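Local coordinates for vacuolar-sorting protein BRO1 (Saccharomyces cerevisiae, PDB 1ZB1), which helps sort cargo proteins into multivesicular bodies and recruits the DOA4 deubiquitinase to endosomes, the part described here being its Bro1 domain, at residues F159-S163 against E164-N168; V172-S176 against E177-F181; Y208-I211 against S212-R216. All blocks are in the same frame, centred on the assembly; numbering follows the deposited sequence.

Contact 1. Residues F159-S163 against E164-N168; sequences FEYLS and ENFLN
Asn-165 folds back over the ring of Tyr-161 in the last turn of helix 146-165. CB lies over the ring face, 4.2 Å from the centroid of the Tyr-161 ring and close to its normal, a CH-pi contact. With CG placed beside the backbone N (chi1 -71°), the amide turns back along the helix and stacks on the ring, the two planes 22° apart. CG itself comes nearest to Tyr-161 CZ, at 3.7 Å. OD1 runs out toward the phenol end of the ring, whereas ND2 sits over the ring centre, 3.2 Å above its plane. ND2 also donates to Tyr-161 O at 2.9 Å; the N-H...O angle is 160°, the approach uses a lone pair in the carbonyl plane, and the acceptor lies in the amide plane. This bond probably helps keep the amide stacked, slightly tilted, on the ring.

The end of the helix is marked by Phe-166, the first residue to leave helical backbone angles, although its N still donates to Leu-162 O at 3.2 Å. Its ring packs against two side chains of the preceding turn: CD1 meets Leu-162 CD2 at 3.8 Å, and CE1 approaches Tyr-161 CE2 at 3.9 Å. One turn back, Glu-160 O accepts from both Glu-164 N and Ser-163 OG, which arrive on the same face of its carbonyl plane; the serine bond measures 2.9 Å. The side chains of Glu-160 and Glu-164 run side by side with their carboxylates near but not touching, a closeness of like charges probably eased by Arg-180, which lies at long, weak ion-pair range of both.

Within the helical Bro1 domain, Leu-162 and Phe-166 pack on helix 118-139, Ser-163 faces helix 176-198, and the Tyr-161 ring meets Trp-349.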
loop_
_atom_site.group_PDB
_atom_site.type_symbol
_atom_site.label_atom_id
_atom_site.label_comp_id
_atom_site.label_asym_id
_atom_site.label_seq_id
_atom_site.Cartn_x
_atom_site.Cartn_y
_atom_site.Cartn_z
ATOM N N PHE A 159 -0.701 -3.994 -5.596
ATOM C CA PHE A 159 -2.030 -4.375 -5.100
ATOM C C PHE A 159 -3.130 -4.058 -6.111
ATOM O O PHE A 159 -4.127 -4.782 -6.214
ATOM C CB PHE A 159 -2.339 -3.669 -3.780
ATOM C CG PHE A 159 -1.636 -4.272 -2.594
ATOM C CD1 PHE A 159 -1.767 -5.636 -2.313
ATOM C CD2 PHE A 159 -0.877 -3.477 -1.736
ATOM C CE1 PHE A 159 -1.159 -6.202 -1.194
ATOM C CE2 PHE A 159 -0.262 -4.035 -0.607
ATOM C CZ PHE A 159 -0.406 -5.405 -0.337
ATOM N N GLU A 160 -2.943 -2.970 -6.847
ATOM C CA GLU A 160 -3.898 -2.551 -7.864
ATOM C C GLU A 160 -3.958 -3.595 -8.981
ATOM O O GLU A 160 -5.041 -3.990 -9.414
ATOM C CB GLU A 160 -3.480 -1.188 -8.430
ATOM C CG GLU A 160 -4.329 -0.697 -9.588
ATOM C CD GLU A 160 -3.946 0.707 -10.023
ATOM O OE1 GLU A 160 -2.796 0.902 -10.477
ATOM O OE2 GLU A 160 -4.797 1.613 -9.903
ATOM N N TYR A 161 -2.791 -4.039 -9.439
ATOM C CA TYR A 161 -2.709 -5.048 -10.500
ATOM C C TYR A 161 -3.369 -6.344 -10.043
ATOM O O TYR A 161 -4.061 -7.014 -10.816
ATOM C CB TYR A 161 -1.247 -5.323 -10.861
ATOM C CG TYR A 161 -1.067 -6.350 -11.963
ATOM C CD1 TYR A 161 -1.014 -5.961 -13.302
ATOM C CD2 TYR A 161 -0.958 -7.710 -11.665
ATOM C CE1 TYR A 161 -0.852 -6.901 -14.317
ATOM C CE2 TYR A 161 -0.801 -8.660 -12.672
ATOM C CZ TYR A 161 -0.745 -8.244 -13.998
ATOM O OH TYR A 161 -0.563 -9.170 -15.002
ATOM N N LEU A 162 -3.139 -6.704 -8.785
ATOM C CA LEU A 162 -3.733 -7.906 -8.219
ATOM C C LEU A 162 -5.271 -7.828 -8.215
ATOM O O LEU A 162 -5.954 -8.789 -8.590
ATOM C CB LEU A 162 -3.233 -8.107 -6.782
ATOM C CG LEU A 162 -1.800 -8.646 -6.622
ATOM C CD1 LEU A 162 -1.369 -8.503 -5.170
ATOM C CD2 LEU A 162 -1.734 -10.113 -7.055
ATOM N N SER A 163 -5.816 -6.692 -7.796
ATOM C CA SER A 163 -7.272 -6.561 -7.737
ATOM C C SER A 163 -7.918 -6.580 -9.113
ATOM O O SER A 163 -9.039 -7.061 -9.269
ATOM C CB SER A 163 -7.678 -5.276 -7.007
ATOM O OG SER A 163 -7.387 -4.136 -7.789
ATOM N N GLU A 164 -7.212 -6.068 -10.114
ATOM C CA GLU A 164 -7.761 -6.031 -11.467
ATOM C C GLU A 164 -7.456 -7.259 -12.325
ATOM O O GLU A 164 -8.104 -7.464 -13.353
ATOM C CB GLU A 164 -7.260 -4.781 -12.199
ATOM C CG GLU A 164 -7.490 -3.489 -11.441
ATOM C CD GLU A 164 -7.066 -2.262 -12.227
ATOM O OE1 GLU A 164 -6.041 -2.327 -12.938
ATOM O OE2 GLU A 164 -7.754 -1.225 -12.122
ATOM N N ASN A 165 -6.501 -8.089 -11.906
ATOM C CA ASN A 165 -6.130 -9.252 -12.713
ATOM C C ASN A 165 -6.396 -10.669 -12.202
ATOM O O ASN A 165 -6.370 -11.609 -12.989
ATOM C CB ASN A 165 -4.660 -9.123 -13.117
ATOM C CG ASN A 165 -4.444 -8.023 -14.136
ATOM O OD1 ASN A 165 -4.614 -8.237 -15.341
ATOM N ND2 ASN A 165 -4.096 -6.830 -13.660
ATOM N N PHE A 166 -6.633 -10.844 -10.907
ATOM C CA PHE A 166 -6.917 -12.183 -10.387
ATOM C C PHE A 166 -8.266 -12.131 -9.678
ATOM O O PHE A 166 -8.391 -11.533 -8.610
ATOM C CB PHE A 166 -5.804 -12.628 -9.438
ATOM C CG PHE A 166 -4.442 -12.629 -10.072
ATOM C CD1 PHE A 166 -3.617 -11.511 -9.984
ATOM C CD2 PHE A 166 -3.989 -13.742 -10.777
ATOM C CE1 PHE A 166 -2.357 -11.502 -10.588
ATOM C CE2 PHE A 166 -2.733 -13.742 -11.386
ATOM C CZ PHE A 166 -1.915 -12.619 -11.291
ATOM N N LEU A 167 -9.268 -12.784 -10.265
ATOM C CA LEU A 167 -10.632 -12.721 -9.737
ATOM C C LEU A 167 -11.279 -13.870 -8.953
ATOM O O LEU A 167 -12.250 -13.636 -8.230
ATOM C CB LEU A 167 -11.574 -12.342 -10.884
ATOM C CG LEU A 167 -11.148 -11.151 -11.753
ATOM C CD1 LEU A 167 -12.109 -11.019 -12.924
ATOM C CD2 LEU A 167 -11.119 -9.867 -10.923
ATOM N N ASN A 168 -10.786 -15.095 -9.081
ATOM C CA ASN A 168 -11.419 -16.203 -8.361
ATOM C C ASN A 168 -10.462 -16.982 -7.456
ATOM O O ASN A 168 -10.477 -18.218 -7.432
ATOM C CB ASN A 168 -12.075 -17.160 -9.364
ATOM C CG ASN A 168 -13.179 -16.496 -10.172
ATOM O OD1 ASN A 168 -14.249 -16.184 -9.645
ATOM N ND2 ASN A 168 -12.921 -16.269 -11.456
#

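Contact 2. Residues V172-S176 against E177-F181; sequences VDLQS and ENTRF
Gln-175 O is gripped by two backbone donors of the helix that starts just after it. Thr-179 N reaches it at 3.1 Å in a fairly straight bond, N-H...O 158°, nearly along the C=O axis. Asn-178 N comes closer, at 2.9 Å from Gln-175 O, but stands above the carbonyl plane and off the lone pairs, with a more bent angle of 133°. This pattern agrees with Gln-175 occupying the N-cap position of helix 176-198.

The side chain of Asn-178 ties the helix start to the short 3-10 segment before it. With CG next to its own backbone N (chi1 -67°), the amide reaches back so that ND2 donates to Val-172 O at 2.9 Å, with the acceptor close to the amide plane. Val-172 O also receives Gln-175 N, and the two donors approach from opposite faces of its plane. Beside this bond, Val-172 CG2 packs 3.6 Å from Asn-178 ND2.

Thr-179 turns its two branches to different tasks. CG2 lies 3.4 Å from Asp-173 O, while OG1 shares a water with Leu-174 O, both 2.8 Å from the water oxygen. The next backbone bond of the helix runs from Arg-180 N to Ser-176 O. Outside the contact, Ser-176 OG is hydrogen-bonded to Ser-163 O, and Asp-173 is held by Lys-16, Ala-102 N and Tyr-239.

The chemistry is thus that of a helix start whose carbonyls are nearly all met: backbone N-H groups serve Gln-175 and Ser-176, the Asn-178 amide and Gln-175 N serve Val-172, and a water serves Leu-174, whereas Asp-173 O is buried without a polar partner in the model. Carrying a carboxylate near the first turn, Glu-177 would probably interact favourably with the positive end of the helix dipole.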
loop_
_atom_site.group_PDB
_atom_site.type_symbol
_atom_site.label_atom_id
_atom_site.label_comp_id
_atom_site.label_asym_id
_atom_site.label_seq_id
_atom_site.Cartn_x
_atom_site.Cartn_y
_atom_site.Cartn_z
ATOM N N VAL A 172 -8.781 -15.492 0.824
ATOM C CA VAL A 172 -9.441 -14.235 1.155
ATOM C C VAL A 172 -8.529 -13.037 0.885
ATOM O O VAL A 172 -9.001 -11.946 0.554
ATOM C CB VAL A 172 -9.890 -14.217 2.645
ATOM C CG1 VAL A 172 -8.700 -14.437 3.567
ATOM C CG2 VAL A 172 -10.569 -12.894 2.971
ATOM N N ASP A 173 -7.221 -13.248 1.022
ATOM C CA ASP A 173 -6.239 -12.189 0.793
ATOM C C ASP A 173 -6.267 -11.675 -0.639
ATOM O O ASP A 173 -5.964 -10.509 -0.890
ATOM C CB ASP A 173 -4.817 -12.702 1.058
ATOM C CG ASP A 173 -4.587 -13.080 2.499
ATOM O OD1 ASP A 173 -3.969 -14.145 2.742
ATOM O OD2 ASP A 173 -5.013 -12.311 3.385
ATOM N N LEU A 174 -6.607 -12.551 -1.580
ATOM C CA LEU A 174 -6.606 -12.160 -2.981
ATOM C C LEU A 174 -7.966 -11.812 -3.560
ATOM O O LEU A 174 -8.123 -11.719 -4.781
ATOM C CB LEU A 174 -5.925 -13.245 -3.830
ATOM C CG LEU A 174 -4.388 -13.295 -3.738
ATOM C CD1 LEU A 174 -3.779 -11.988 -4.273
ATOM C CD2 LEU A 174 -3.974 -13.509 -2.295
ATOM N N GLN A 175 -8.956 -11.627 -2.696
ATOM C CA GLN A 175 -10.271 -11.236 -3.176
ATOM C C GLN A 175 -10.093 -9.814 -3.707
ATOM O O GLN A 175 -9.472 -8.976 -3.050
ATOM C CB GLN A 175 -11.292 -11.264 -2.037
ATOM C CG GLN A 175 -11.577 -12.668 -1.543
ATOM C CD GLN A 175 -11.785 -13.636 -2.699
ATOM O OE1 GLN A 175 -11.031 -14.598 -2.863
ATOM N NE2 GLN A 175 -12.799 -13.376 -3.516
ATOM N N SER A 176 -10.633 -9.548 -4.891
ATOM C CA SER A 176 -10.496 -8.238 -5.531
ATOM C C SER A 176 -10.777 -7.023 -4.642
ATOM O O SER A 176 -10.067 -6.018 -4.718
ATOM C CB SER A 176 -11.385 -8.174 -6.781
ATOM O OG SER A 176 -11.209 -6.940 -7.458
ATOM N N GLU A 177 -11.799 -7.099 -3.800
ATOM C CA GLU A 177 -12.117 -5.961 -2.941
ATOM C C GLU A 177 -11.097 -5.758 -1.817
ATOM O O GLU A 177 -10.893 -4.633 -1.346
ATOM C CB GLU A 177 -13.535 -6.090 -2.358
ATOM C CG GLU A 177 -13.792 -7.317 -1.489
ATOM C CD GLU A 177 -14.011 -8.603 -2.286
ATOM O OE1 GLU A 177 -14.297 -9.642 -1.647
ATOM O OE2 GLU A 177 -13.902 -8.583 -3.533
ATOM N N ASN A 178 -10.436 -6.833 -1.398
ATOM C CA ASN A 178 -9.452 -6.710 -0.332
ATOM C C ASN A 178 -8.110 -6.187 -0.840
ATOM O O ASN A 178 -7.432 -5.440 -0.140
ATOM C CB ASN A 178 -9.287 -8.041 0.404
ATOM C CG ASN A 178 -10.540 -8.430 1.176
ATOM O OD1 ASN A 178 -11.247 -7.566 1.696
ATOM N ND2 ASN A 178 -10.809 -9.730 1.266
ATOM N N THR A 179 -7.724 -6.560 -2.056
ATOM C CA THR A 179 -6.472 -6.051 -2.602
ATOM C C THR A 179 -6.671 -4.590 -3.011
ATOM O O THR A 179 -5.729 -3.796 -3.005
ATOM C CB THR A 179 -5.982 -6.892 -3.803
ATOM O OG1 THR A 179 -7.084 -7.216 -4.660
ATOM C CG2 THR A 179 -5.305 -8.174 -3.300
ATOM N N ARG A 180 -7.905 -4.226 -3.355
ATOM C CA ARG A 180 -8.201 -2.841 -3.720
ATOM C C ARG A 180 -8.047 -1.986 -2.447
ATOM O O ARG A 180 -7.494 -0.876 -2.477
ATOM C CB ARG A 180 -9.635 -2.729 -4.251
ATOM C CG ARG A 180 -10.070 -1.319 -4.627
ATOM C CD ARG A 180 -10.007 -1.113 -6.132
ATOM N NE ARG A 180 -8.725 -0.575 -6.569
ATOM C CZ ARG A 180 -8.272 -0.639 -7.816
ATOM N NH1 ARG A 180 -8.990 -1.230 -8.762
ATOM N NH2 ARG A 180 -7.100 -0.100 -8.119
ATOM N N PHE A 181 -8.539 -2.519 -1.333
ATOM C CA PHE A 181 -8.452 -1.841 -0.040
ATOM C C PHE A 181 -6.976 -1.626 0.294
ATOM O O PHE A 181 -6.564 -0.527 0.663
ATOM C CB PHE A 181 -9.139 -2.696 1.042
ATOM C CG PHE A 181 -8.903 -2.226 2.455
ATOM C CD1 PHE A 181 -9.329 -0.965 2.873
ATOM C CD2 PHE A 181 -8.259 -3.053 3.375
ATOM C CE1 PHE A 181 -9.117 -0.535 4.185
ATOM C CE2 PHE A 181 -8.040 -2.634 4.690
ATOM C CZ PHE A 181 -8.470 -1.370 5.095
HETATM O O HOH W 1 -6.742 -9.608 -6.080
HETATM O O HOH W 2 -10.453 -3.840 -8.436
#

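Contact 3. Residues Y208-I211 against S212-R216; sequences YTLI and SKLSR
Leu-210 and Leu-214 meet one turn apart in the opening part of helix 208-230, a long alpha-helix of the Bro1 domain whose regular i to i+4 geometry organises the contact.

Backbone hydrogen bonds provide the evidence for that regularity. Ser-212 N donates to Tyr-208 O, Lys-213 N to Thr-209 O and Leu-214 N to Leu-210 O. The last is the straightest of these, 3.0 Å long with an N-H...O angle of 170°.

Apolar packing rests on the two leucines, whose side chains cross obliquely. Leu-210 CD2 is modelled 3.3 Å from Leu-214 CD1, closer than two methyl groups normally come; as chi1 of Leu-210 (-146°) is also far from staggered, the exact placement of this side chain is doubtful. Both leucines also touch Leu-198 of helix 176-198, and Leu-214 extends that face to Phe-194 and Val-195. On another side of the helix, Ile-211 meets Tyr-262 and Ser-212 meets His-263, both of helix 242-269. These partners place the turn between the helices that precede and follow it in the chain.

A further kind of contact is made by aliphatic carbon against a polar backbone atom. Lys-213 runs alongside Thr-209, with its CG close against Thr-209 O (3.0 Å as modelled, rather short) and its CD 4.0 Å from Thr-209 OG1, before its chain bends at chi3.

Side-chain hydrogen bonding belongs to Ser-215, whose OG is turned to the side of its own backbone N (chi1 -72°) and thereby faces the previous turn. Ile-211 O consequently takes two donors from one residue: Ser-215 N at 2.8 Å, and Ser-215 OG at 2.9 Å from above the carbonyl plane.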
loop_
_atom_site.group_PDB
_atom_site.type_symbol
_atom_site.label_atom_id
_atom_site.label_comp_id
_atom_site.label_asym_id
_atom_site.label_seq_id
_atom_site.Cartn_x
_atom_site.Cartn_y
_atom_site.Cartn_z
ATOM N N TYR A 208 1.286 27.924 1.907
ATOM C CA TYR A 208 -0.024 27.611 2.458
ATOM C C TYR A 208 -0.978 26.945 1.481
ATOM O O TYR A 208 -1.538 25.888 1.773
ATOM C CB TYR A 208 -0.646 28.888 3.023
ATOM C CG TYR A 208 0.195 29.511 4.118
ATOM C CD1 TYR A 208 0.069 30.863 4.445
ATOM C CD2 TYR A 208 1.124 28.747 4.825
ATOM C CE1 TYR A 208 0.853 31.434 5.447
ATOM C CE2 TYR A 208 1.906 29.306 5.826
ATOM C CZ TYR A 208 1.768 30.648 6.130
ATOM O OH TYR A 208 2.557 31.198 7.112
ATOM N N THR A 209 -1.155 27.557 0.320
ATOM C CA THR A 209 -2.051 27.020 -0.691
ATOM C C THR A 209 -1.693 25.577 -1.084
ATOM O O THR A 209 -2.571 24.720 -1.193
ATOM C CB THR A 209 -2.041 27.927 -1.944
ATOM O OG1 THR A 209 -2.898 27.373 -2.949
ATOM C CG2 THR A 209 -0.626 28.066 -2.490
ATOM N N LEU A 210 -0.405 25.311 -1.275
ATOM C CA LEU A 210 0.059 23.978 -1.666
ATOM C C LEU A 210 -0.278 22.933 -0.599
ATOM O O LEU A 210 -0.933 21.925 -0.884
ATOM C CB LEU A 210 1.575 23.992 -1.884
ATOM C CG LEU A 210 2.221 23.101 -2.957
ATOM C CD1 LEU A 210 3.655 22.817 -2.539
ATOM C CD2 LEU A 210 1.464 21.804 -3.137
ATOM N N ILE A 211 0.185 23.174 0.624
ATOM C CA ILE A 211 -0.059 22.259 1.734
ATOM C C ILE A 211 -1.551 21.968 1.859
ATOM O O ILE A 211 -1.952 20.817 2.029
ATOM C CB ILE A 211 0.481 22.841 3.067
ATOM C CG1 ILE A 211 2.013 22.821 3.067
ATOM C CG2 ILE A 211 -0.011 22.015 4.251
ATOM C CD1 ILE A 211 2.643 23.631 1.978
ATOM N N SER A 212 -2.367 23.012 1.752
ATOM C CA SER A 212 -3.814 22.866 1.845
ATOM C C SER A 212 -4.374 21.881 0.813
ATOM O O SER A 212 -5.164 20.994 1.151
ATOM C CB SER A 212 -4.489 24.227 1.665
ATOM O OG SER A 212 -5.895 24.092 1.681
ATOM N N LYS A 213 -3.965 22.044 -0.442
ATOM C CA LYS A 213 -4.435 21.176 -1.522
ATOM C C LYS A 213 -3.972 19.732 -1.338
ATOM O O LYS A 213 -4.748 18.798 -1.540
ATOM C CB LYS A 213 -3.943 21.713 -2.873
ATOM C CG LYS A 213 -4.275 23.181 -3.084
ATOM C CD LYS A 213 -3.703 23.739 -4.379
ATOM C CE LYS A 213 -4.542 23.342 -5.577
ATOM N NZ LYS A 213 -4.168 24.147 -6.773
ATOM N N LEU A 214 -2.708 19.555 -0.964
ATOM C CA LEU A 214 -2.147 18.224 -0.752
ATOM C C LEU A 214 -2.806 17.540 0.440
ATOM O O LEU A 214 -3.007 16.323 0.437
ATOM C CB LEU A 214 -0.636 18.316 -0.519
ATOM C CG LEU A 214 0.196 18.764 -1.724
ATOM C CD1 LEU A 214 1.618 19.048 -1.293
ATOM C CD2 LEU A 214 0.152 17.688 -2.797
ATOM N N SER A 215 -3.135 18.331 1.461
ATOM C CA SER A 215 -3.781 17.808 2.653
ATOM C C SER A 215 -5.186 17.353 2.313
ATOM O O SER A 215 -5.645 16.331 2.811
ATOM C CB SER A 215 -3.838 18.876 3.748
ATOM O OG SER A 215 -2.554 19.109 4.294
ATOM N N ARG A 216 -5.869 18.105 1.458
ATOM C CA ARG A 216 -7.221 17.733 1.082
ATOM C C ARG A 216 -7.196 16.390 0.371
ATOM O O ARG A 216 -8.066 15.548 0.589
ATOM C CB ARG A 216 -7.851 18.783 0.168
ATOM C CG ARG A 216 -9.313 18.496 -0.125
ATOM C CD ARG A 216 -10.128 18.488 1.167
ATOM N NE ARG A 216 -11.389 17.761 1.040
ATOM C CZ ARG A 216 -12.364 18.082 0.195
ATOM N NH1 ARG A 216 -12.233 19.128 -0.614
ATOM N NH2 ARG A 216 -13.472 17.353 0.158
#

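How the contacts relate
From the N terminus the three contacts come in series, none nesting in or crossing another; each joins adjoining segments, so none closes a loop of its own. Contact 1 finishes helix 146-165 and contact 2 starts helix 176-198, so together they bracket the connection between those helices. Their centres are 8 Å apart, and they touch directly, for example where Ser-163 CB packs 3.1 Å from Thr-179 OG1. Contact 3 begins the next helix, 208-230, with its centre about 31 Å from that of contact 2 and no touch between them; helix 176-198 spans the distance, packing against contact 1 near its start and contact 3 near its end.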